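Local coordinates for LPXTG cell wall surface protein (Streptococcus gordonii, PDB 7AVK), which is a wall-linked streptococcal adhesin whose tandem SHIRT repeats, of which this is the tenth, probably set how far its binding region projects from the cell, at residues H3-K16 and V68-F81. Sequence-based numbering, arbitrary orientation.
With IS8 (isothiocyanate), chain D.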
ATOM      1  N   HIS A   3      -6.883  14.144 -10.412  1.00 19.94           N
ATOM      2  CA  HIS A   3      -6.076  12.932 -10.295  1.00 17.15           C
ATOM      3  C   HIS A   3      -6.458  12.155  -9.044  1.00 15.44           C
ATOM      4  O   HIS A   3      -7.240  12.608  -8.218  1.00 18.07           O
ATOM      5  CB  HIS A   3      -4.595  13.287 -10.284  1.00 18.09           C
ATOM      6  CG  HIS A   3      -4.127  13.846 -11.579  1.00 18.46           C
ATOM      7  ND1 HIS A   3      -3.993  13.068 -12.712  1.00 20.41           N
ATOM      8  CD2 HIS A   3      -3.748  15.103 -11.916  1.00 20.30           C
ATOM      9  CE1 HIS A   3      -3.552  13.841 -13.696  1.00 25.12           C
ATOM     10  NE2 HIS A   3      -3.398  15.074 -13.238  1.00 23.16           N
ATOM     11  N   LYS A   4      -5.903  10.950  -8.930  1.00 13.56           N
ATOM     12  CA  LYS A   4      -6.132  10.084  -7.800  1.00 11.91           C
ATOM     13  C   LYS A   4      -4.812   9.449  -7.385  1.00 10.52           C
ATOM     14  O   LYS A   4      -3.854   9.414  -8.157  1.00 11.27           O
ATOM     15  CB  LYS A   4      -7.160   9.024  -8.111  1.00 13.63           C
ATOM     16  CG  LYS A   4      -6.763   8.075  -9.200  1.00 15.18           C
ATOM     17  CD  LYS A   4      -7.880   7.111  -9.542  1.00 19.98           C
ATOM     18  CE  LYS A   4      -7.585   6.306 -10.830  1.00 27.32           C
ATOM     19  NZ  LYS A   4      -8.813   5.754 -11.471  1.00 48.25           N
ATOM     20  N   ALA A   5      -4.804   8.908  -6.178  1.00 10.12           N
ATOM     21  CA  ALA A   5      -3.704   8.098  -5.690  1.00  9.74           C
ATOM     22  C   ALA A   5      -4.279   6.734  -5.327  1.00  9.32           C
ATOM     23  O   ALA A   5      -5.313   6.626  -4.642  1.00 11.37           O
ATOM     24  CB  ALA A   5      -3.050   8.704  -4.470  1.00 10.81           C
ATOM     25  N   VAL A   6      -3.623   5.701  -5.799  1.00  9.12           N
ATOM     26  CA  VAL A   6      -4.002   4.330  -5.549  1.00  9.27           C
ATOM     27  C   VAL A   6      -2.902   3.624  -4.773  1.00  8.75           C
ATOM     28  O   VAL A   6      -1.747   4.059  -4.752  1.00  9.66           O
ATOM     29  CB  VAL A   6      -4.339   3.556  -6.847  1.00  9.45           C
ATOM     30  CG1 VAL A   6      -5.269   4.411  -7.739  1.00 10.57           C
ATOM     31  CG2 VAL A   6      -3.103   3.090  -7.582  1.00 10.10           C
ATOM     32  N   HIS A   7      -3.277   2.487  -4.174  1.00  8.90           N
ATOM     33  CA  HIS A   7      -2.396   1.669  -3.375  1.00  8.95           C
ATOM     34  C   HIS A   7      -2.289   0.291  -3.998  1.00  8.90           C
ATOM     35  O   HIS A   7      -3.275  -0.242  -4.516  1.00  9.57           O
ATOM     36  CB  HIS A   7      -2.914   1.544  -1.934  1.00  8.87           C
ATOM     37  CG  HIS A   7      -3.154   2.881  -1.257  1.00  9.13           C
ATOM     38  ND1 HIS A   7      -4.257   3.666  -1.493  1.00  9.39           N
ATOM     39  CD2 HIS A   7      -2.418   3.561  -0.344  1.00  9.45           C
ATOM     40  CE1 HIS A   7      -4.177   4.757  -0.736  1.00  9.68           C
ATOM     41  NE2 HIS A   7      -3.042   4.754  -0.036  1.00 10.01           N
ATOM     42  N   GLU A   8      -1.116  -0.326  -3.886  1.00  8.69           N
ATOM     43  CA  GLU A   8      -0.886  -1.702  -4.268  0.73  8.95           C
ATOM     44  C   GLU A   8      -0.046  -2.341  -3.183  1.00  8.67           C
ATOM     45  O   GLU A   8       0.875  -1.699  -2.670  1.00 10.10           O
ATOM     46  CB  GLU A   8      -0.155  -1.781  -5.623  0.73  8.97           C
ATOM     47  CG  GLU A   8       0.128  -3.246  -6.044  0.73  9.72           C
ATOM     48  CD  GLU A   8       0.740  -3.448  -7.372  0.73 12.02           C
ATOM     49  OE1 GLU A   8       1.109  -2.516  -8.111  0.73 13.23           O
ATOM     50  OE2 GLU A   8       1.070  -4.630  -7.709  0.73 14.41           O
ATOM     51  N   PHE A   9      -0.331  -3.617  -2.857  1.00  8.82           N
ATOM     52  CA  PHE A   9       0.512  -4.383  -1.963  1.00  8.80           C
ATOM     53  C   PHE A   9       1.308  -5.430  -2.735  1.00  8.99           C
ATOM     54  O   PHE A   9       0.792  -6.026  -3.669  1.00 10.24           O
ATOM     55  CB  PHE A   9      -0.314  -5.113  -0.893  1.00  9.18           C
ATOM     56  CG  PHE A   9      -0.972  -4.238   0.158  1.00  9.28           C
ATOM     57  CD1 PHE A   9      -0.536  -2.978   0.503  1.00  9.66           C
ATOM     58  CD2 PHE A   9      -2.037  -4.773   0.876  1.00 10.02           C
ATOM     59  CE1 PHE A   9      -1.147  -2.266   1.529  1.00 10.21           C
ATOM     60  CE2 PHE A   9      -2.623  -4.102   1.904  1.00 10.21           C
ATOM     61  CZ  PHE A   9      -2.182  -2.862   2.245  1.00 10.71           C
ATOM     62  N   VAL A  10       2.530  -5.662  -2.273  1.00  9.09           N
ATOM     63  CA  VAL A  10       3.389  -6.745  -2.739  1.00  9.65           C
ATOM     64  C   VAL A  10       3.926  -7.497  -1.537  1.00  9.27           C
ATOM     65  O   VAL A  10       4.026  -6.971  -0.424  1.00  9.83           O
ATOM     66  CB  VAL A  10       4.563  -6.224  -3.602  1.00 10.75           C
ATOM     67  CG1 VAL A  10       4.023  -5.539  -4.875  1.00 11.51           C
ATOM     68  CG2 VAL A  10       5.497  -5.334  -2.852  1.00 11.69           C
ATOM     69  N   SER A  11       4.288  -8.750  -1.790  1.00  9.99           N
ATOM     70  CA  SER A  11       5.055  -9.532  -0.833  1.00 10.11           C
ATOM     71  C   SER A  11       6.549  -9.216  -0.972  1.00 10.35           C
ATOM     72  O   SER A  11       7.114  -9.279  -2.070  1.00 11.10           O
ATOM     73  CB  SER A  11       4.865 -11.013  -1.090  1.00 10.16           C
ATOM     74  OG  SER A  11       5.775 -11.726  -0.271  1.00 11.01           O
ATOM     75  N   GLY A  12       7.182  -8.901   0.144  1.00 10.59           N
ATOM     76  CA  GLY A  12       8.621  -8.747   0.207  1.00 11.05           C
ATOM     77  C   GLY A  12       9.367 -10.037   0.429  1.00 11.56           C
ATOM     78  O   GLY A  12      10.595 -10.003   0.549  1.00 13.71           O
ATOM     79  N   THR A  13       8.663 -11.163   0.498  1.00 11.69           N
ATOM     80  CA  THR A  13       9.246 -12.460   0.824  1.00 11.50           C
ATOM     81  C   THR A  13       9.223 -13.292  -0.446  1.00 11.48           C
ATOM     82  O   THR A  13       8.144 -13.753  -0.876  1.00 12.25           O
ATOM     83  CB  THR A  13       8.458 -13.140   1.938  1.00 11.97           C
ATOM     84  OG1 THR A  13       8.516 -12.329   3.113  1.00 13.21           O
ATOM     85  CG2 THR A  13       8.973 -14.531   2.202  1.00 13.84           C
ATOM     86  N   PRO A  14      10.392 -13.481  -1.083  1.00 11.13           N
ATOM     87  CA  PRO A  14      10.437 -14.250  -2.338  1.00 11.71           C
ATOM     88  C   PRO A  14       9.722 -15.584  -2.200  1.00 11.73           C
ATOM     89  O   PRO A  14       9.911 -16.312  -1.232  1.00 12.92           O
ATOM     90  CB  PRO A  14      11.927 -14.416  -2.590  1.00 12.21           C
ATOM     91  CG  PRO A  14      12.501 -13.149  -1.990  1.00 12.52           C
ATOM     92  CD  PRO A  14      11.711 -12.956  -0.720  1.00 11.10           C
ATOM     93  N   GLY A  15       8.930 -15.887  -3.195  1.00 12.34           N
ATOM     94  CA  GLY A  15       8.243 -17.165  -3.281  1.00 13.01           C
ATOM     95  C   GLY A  15       6.889 -17.214  -2.597  1.00 12.11           C
ATOM     96  O   GLY A  15       6.146 -18.181  -2.831  1.00 12.94           O
ATOM     97  N   LYS A  16       6.557 -16.230  -1.781  1.00 11.49           N
ATOM     98  CA  LYS A  16       5.340 -16.276  -0.964  1.00 12.22           C
ATOM     99  C   LYS A  16       4.367 -15.211  -1.430  1.00 12.33           C
ATOM    100  O   LYS A  16       4.676 -14.030  -1.419  1.00 14.46           O
ATOM    101  CB  LYS A  16       5.686 -16.079   0.525  1.00 15.19           C
ATOM    102  CG  LYS A  16       4.571 -16.480   1.485  1.00 38.38           C
ATOM    103  CD  LYS A  16       4.544 -17.984   1.731  1.00 37.79           C
ATOM    104  CE  LYS A  16       3.411 -18.399   2.680  1.00 40.54           C
ATOM    105  NZ  LYS A  16       3.316 -17.512   3.905  1.00 58.71           N
ATOM    106  N   VAL A  68       1.487  15.717  -6.657  1.00 12.54           N
ATOM    107  CA  VAL A  68       0.850  15.444  -7.945  1.00 12.84           C
ATOM    108  C   VAL A  68       1.358  16.419  -8.996  1.00 14.40           C
ATOM    109  O   VAL A  68       1.417  17.639  -8.772  1.00 15.62           O
ATOM    110  CB  VAL A  68      -0.656  15.513  -7.791  1.00 13.21           C
ATOM    111  CG1 VAL A  68      -1.390  15.288  -9.125  1.00 14.61           C
ATOM    112  CG2 VAL A  68      -1.157  14.501  -6.759  1.00 14.38           C
ATOM    113  N   ASN A  69       1.702  15.873 -10.169  1.00 15.27           N
ATOM    114  CA  ASN A  69       2.223  16.684 -11.250  1.00 18.39           C
ATOM    115  C   ASN A  69       1.951  15.993 -12.579  1.00 17.59           C
ATOM    116  O   ASN A  69       2.858  15.452 -13.223  1.00 20.24           O
ATOM    117  CB  ASN A  69       3.719  16.910 -11.038  1.00 20.90           C
ATOM    118  CG  ASN A  69       4.364  17.655 -12.168  1.00 25.02           C
ATOM    119  OD1 ASN A  69       3.766  18.576 -12.727  1.00 37.60           O
ATOM    120  ND2 ASN A  69       5.585  17.263 -12.532  1.00 27.73           N
ATOM    121  N   GLY A  70       0.693  15.970 -12.985  1.00 18.96           N
ATOM    122  CA  GLY A  70       0.330  15.527 -14.312  1.00 21.42           C
ATOM    123  C   GLY A  70      -0.076  14.072 -14.431  1.00 21.63           C
ATOM    124  O   GLY A  70      -0.525  13.663 -15.506  1.00 24.58           O
ATOM    125  N   SER A  71       0.033  13.280 -13.361  1.00 17.42           N
ATOM    126  CA  SER A  71      -0.268  11.857 -13.398  1.00 16.68           C
ATOM    127  C   SER A  71      -0.919  11.419 -12.092  1.00 13.66           C
ATOM    128  O   SER A  71      -0.721  12.016 -11.053  1.00 13.70           O
ATOM    129  CB  SER A  71       1.008  11.016 -13.600  1.00 20.19           C
ATOM    130  OG  SER A  71       1.673  11.411 -14.780  1.00 34.39           O
ATOM    131  N   ASP A  72      -1.687  10.340 -12.183  1.00 14.08           N
ATOM    132  CA  ASP A  72      -2.157   9.667 -10.985  1.00 12.47           C
ATOM    133  C   ASP A  72      -0.956   9.012 -10.304  1.00 12.09           C
ATOM    134  O   ASP A  72       0.042   8.722 -10.935  1.00 15.40           O
ATOM    135  CB  ASP A  72      -3.190   8.590 -11.318  1.00 13.66           C
ATOM    136  CG  ASP A  72      -4.402   9.113 -11.957  1.00 16.87           C
ATOM    137  OD1 ASP A  72      -4.765  10.266 -11.662  1.00 17.38           O
ATOM    138  OD2 ASP A  72      -5.057   8.386 -12.704  1.00 24.76           O
ATOM    139  N   VAL A  73      -1.081   8.790  -8.995  0.77 11.53           N
ATOM    140  CA  VAL A  73      -0.020   8.373  -8.073  0.77 11.88           C
ATOM    141  C   VAL A  73      -0.315   6.911  -7.724  0.77 10.44           C
ATOM    142  O   VAL A  73      -1.478   6.595  -7.477  0.77  9.64           O
ATOM    143  CB  VAL A  73       0.002   9.268  -6.787  0.77 12.01           C
ATOM    144  CG1 VAL A  73       0.925   8.687  -5.695  0.77 14.38           C
ATOM    145  CG2 VAL A  73       0.397  10.653  -7.215  0.77 21.14           C
ATOM    146  N   LYS A  74       0.746   6.049  -7.595  1.00 10.62           N
ATOM    147  CA  LYS A  74       0.612   4.736  -6.984  1.00  9.82           C
ATOM    148  C   LYS A  74       1.620   4.608  -5.850  1.00  9.32           C
ATOM    149  O   LYS A  74       2.824   4.812  -6.044  1.00 10.82           O
ATOM    150  CB  LYS A  74       0.828   3.600  -7.987  1.00 10.60           C
ATOM    151  CG  LYS A  74       0.718   2.224  -7.333  1.00 10.34           C
ATOM    152  CD  LYS A  74       0.958   0.995  -8.238  1.00 10.48           C
ATOM    153  CE  LYS A  74      -0.119   0.848  -9.291  1.00 12.29           C
ATOM    154  NZ  LYS A  74       0.045  -0.412 -10.024  1.00 12.69           N
ATOM    155  N   PHE A  75       1.126   4.207  -4.684  1.00  8.89           N
ATOM    156  CA  PHE A  75       1.976   3.841  -3.555  1.00  9.42           C
ATOM    157  C   PHE A  75       1.983   2.317  -3.440  1.00  9.39           C
ATOM    158  O   PHE A  75       0.928   1.693  -3.398  1.00 10.61           O
ATOM    159  CB  PHE A  75       1.394   4.442  -2.267  1.00 10.46           C
ATOM    160  CG  PHE A  75       1.456   5.933  -2.243  1.00 10.99           C
ATOM    161  CD1 PHE A  75       2.679   6.581  -2.044  1.00 11.20           C
ATOM    162  CD2 PHE A  75       0.303   6.701  -2.357  1.00 13.13           C
ATOM    163  CE1 PHE A  75       2.773   7.991  -1.999  1.00 12.52           C
ATOM    164  CE2 PHE A  75       0.386   8.117  -2.274  1.00 15.49           C
ATOM    165  CZ  PHE A  75       1.621   8.734  -2.125  1.00 14.13           C
ATOM    166  N   VAL A  76       3.193   1.748  -3.371  1.00  9.31           N
ATOM    167  CA  VAL A  76       3.391   0.291  -3.282  1.00  9.44           C
ATOM    168  C   VAL A  76       3.831  -0.026  -1.863  1.00  9.37           C
ATOM    169  O   VAL A  76       4.860   0.483  -1.385  1.00 10.30           O
ATOM    170  CB  VAL A  76       4.425  -0.173  -4.302  1.00 10.47           C
ATOM    171  CG1 VAL A  76       4.676  -1.674  -4.125  1.00 11.53           C
ATOM    172  CG2 VAL A  76       3.948   0.139  -5.728  1.00 12.13           C
ATOM    173  N   GLY A  77       3.039  -0.850  -1.180  1.00  9.50           N
ATOM    174  CA  GLY A  77       3.304  -1.241   0.191  1.00  9.61           C
ATOM    175  C   GLY A  77       3.783  -2.686   0.244  1.00  9.51           C
ATOM    176  O   GLY A  77       3.171  -3.563  -0.339  1.00 10.35           O
ATOM    177  N   THR A  78       4.865  -2.968   1.004  1.00  9.89           N
ATOM    178  CA  THR A  78       5.499  -4.256   1.080  1.00  9.75           C
ATOM    179  C   THR A  78       5.164  -4.894   2.426  1.00  9.96           C
ATOM    180  O   THR A  78       5.313  -4.227   3.477  1.00 10.97           O
ATOM    181  CB  THR A  78       7.012  -4.106   0.955  1.00 11.11           C
ATOM    182  OG1 THR A  78       7.296  -3.592  -0.344  1.00 11.79           O
ATOM    183  CG2 THR A  78       7.727  -5.418   1.141  1.00 12.55           C
ATOM    184  N   TRP A  79       4.752  -6.162   2.355  1.00  9.88           N
ATOM    185  CA  TRP A  79       4.486  -6.987   3.552  1.00 10.16           C
ATOM    186  C   TRP A  79       5.612  -8.004   3.590  1.00 10.70           C
ATOM    187  O   TRP A  79       5.893  -8.542   2.597  1.00 11.93           O
ATOM    188  CB  TRP A  79       3.098  -7.597   3.489  1.00 10.16           C
ATOM    189  CG  TRP A  79       1.984  -6.619   3.647  1.00 10.55           C
ATOM    190  CD1 TRP A  79       1.500  -5.762   2.706  1.00 10.43           C
ATOM    191  CD2 TRP A  79       1.187  -6.430   4.828  1.00 10.80           C
ATOM    192  NE1 TRP A  79       0.452  -5.054   3.225  1.00 11.10           N
ATOM    193  CE2 TRP A  79       0.234  -5.441   4.520  1.00 10.79           C
ATOM    194  CE3 TRP A  79       1.177  -7.008   6.099  1.00 11.88           C
ATOM    195  CZ2 TRP A  79      -0.706  -5.002   5.450  1.00 12.08           C
ATOM    196  CZ3 TRP A  79       0.246  -6.583   7.016  1.00 12.41           C
ATOM    197  CH2 TRP A  79      -0.678  -5.592   6.692  1.00 12.51           C
ATOM    198  N   GLU A  80       6.076  -8.384   4.756  1.00 12.04           N
ATOM    199  CA  GLU A  80       7.101  -9.435   4.914  1.00 13.52           C
ATOM    200  C   GLU A  80       6.478 -10.612   5.658  1.00 13.18           C
ATOM    201  O   GLU A  80       5.819 -10.397   6.582  1.00 15.20           O
ATOM    202  CB  GLU A  80       8.303  -8.911   5.690  1.00 21.58           C
ATOM    203  CG  GLU A  80       8.933  -7.652   5.118  1.00 49.68           C
ATOM    204  CD  GLU A  80       9.744  -7.828   3.848  1.00 44.34           C
ATOM    205  OE1 GLU A  80       9.948  -8.974   3.424  1.00 42.51           O
ATOM    206  OE2 GLU A  80      10.175  -6.808   3.294  1.00 28.84           O
ATOM    207  N   PHE A  81       6.793 -11.827   5.311  1.00 13.41           N
ATOM    208  CA  PHE A  81       6.295 -13.034   5.972  1.00 15.40           C
ATOM    209  C   PHE A  81       7.396 -13.691   6.794  1.00 17.80           C
ATOM    210  O   PHE A  81       8.529 -13.829   6.312  1.00 19.23           O
ATOM    211  CB  PHE A  81       5.813 -14.058   4.940  1.00 15.55           C
ATOM    212  CG  PHE A  81       5.255 -15.300   5.524  1.00 20.80           C
ATOM    213  CD1 PHE A  81       4.014 -15.295   6.155  1.00 22.80           C
ATOM    214  CD2 PHE A  81       5.970 -16.488   5.439  1.00 27.04           C
ATOM    215  CE1 PHE A  81       3.487 -16.455   6.694  1.00 28.26           C
ATOM    216  CE2 PHE A  81       5.432 -17.665   5.966  1.00 30.69           C
ATOM    217  CZ  PHE A  81       4.183 -17.629   6.603  1.00 32.81           C
TER
HETATM  218  S   IS8 D1402      10.580 -16.378  -6.370  1.00 28.08           S
HETATM  219  C   IS8 D1402       9.569 -15.102  -6.067  1.00 38.35           C
HETATM  220  N   IS8 D1402       8.772 -14.105  -5.780  1.00 21.00           N
HETATM  221  O   HOH W   1      11.454  -7.206   1.010  0.74 23.83           O
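H3 directs ND1 at D72 OD1, 3.1 Å away in the plane of the imidazole, while K4 N reaches the same oxygen from the opposite face of the carboxylate. D72 is held there by two donors just before strand 73-81 begins, where S71 N lies over one face of the H3 ring and V68 CG1 packs against H3 CD2. From K4 O to G12 N, the even-numbered residues exchange backbone bonds with V73, F75, G77 and W79. Among the odd-numbered side chains, A5 CB meets V73 CB at 3.9 Å, and H7, beside F75, turns its NE2 to T42 N. On the other face V6 CG2 rests on K74 CG, and in one of two modelled conformers E8, extended with CG anti to the backbone N (chi1 179°), brings OE1 to 3.0 Å from K74 NZ in a salt bridge. F9 receives the indole edge of W79: NE1 stands 3.2 Å above the phenyl centre, the planes 71° apart. G77, the bridge partner of F9, has no side chain to crowd the phenyl ring. V10 CG2 touches T78 OG1 at 3.5 Å. Past the strand, a water joins G12 O to E80 OE2, and T13 OG1 accepts a nearly straight bond (174°) from F81 N. K16 finally lays CE over one face of the F81 ring, a CH-pi contact. The first and last strands thus run parallel and adjacent at the centre of the mixed sheet, as in the ubiquitin-like clan that includes SHIRT.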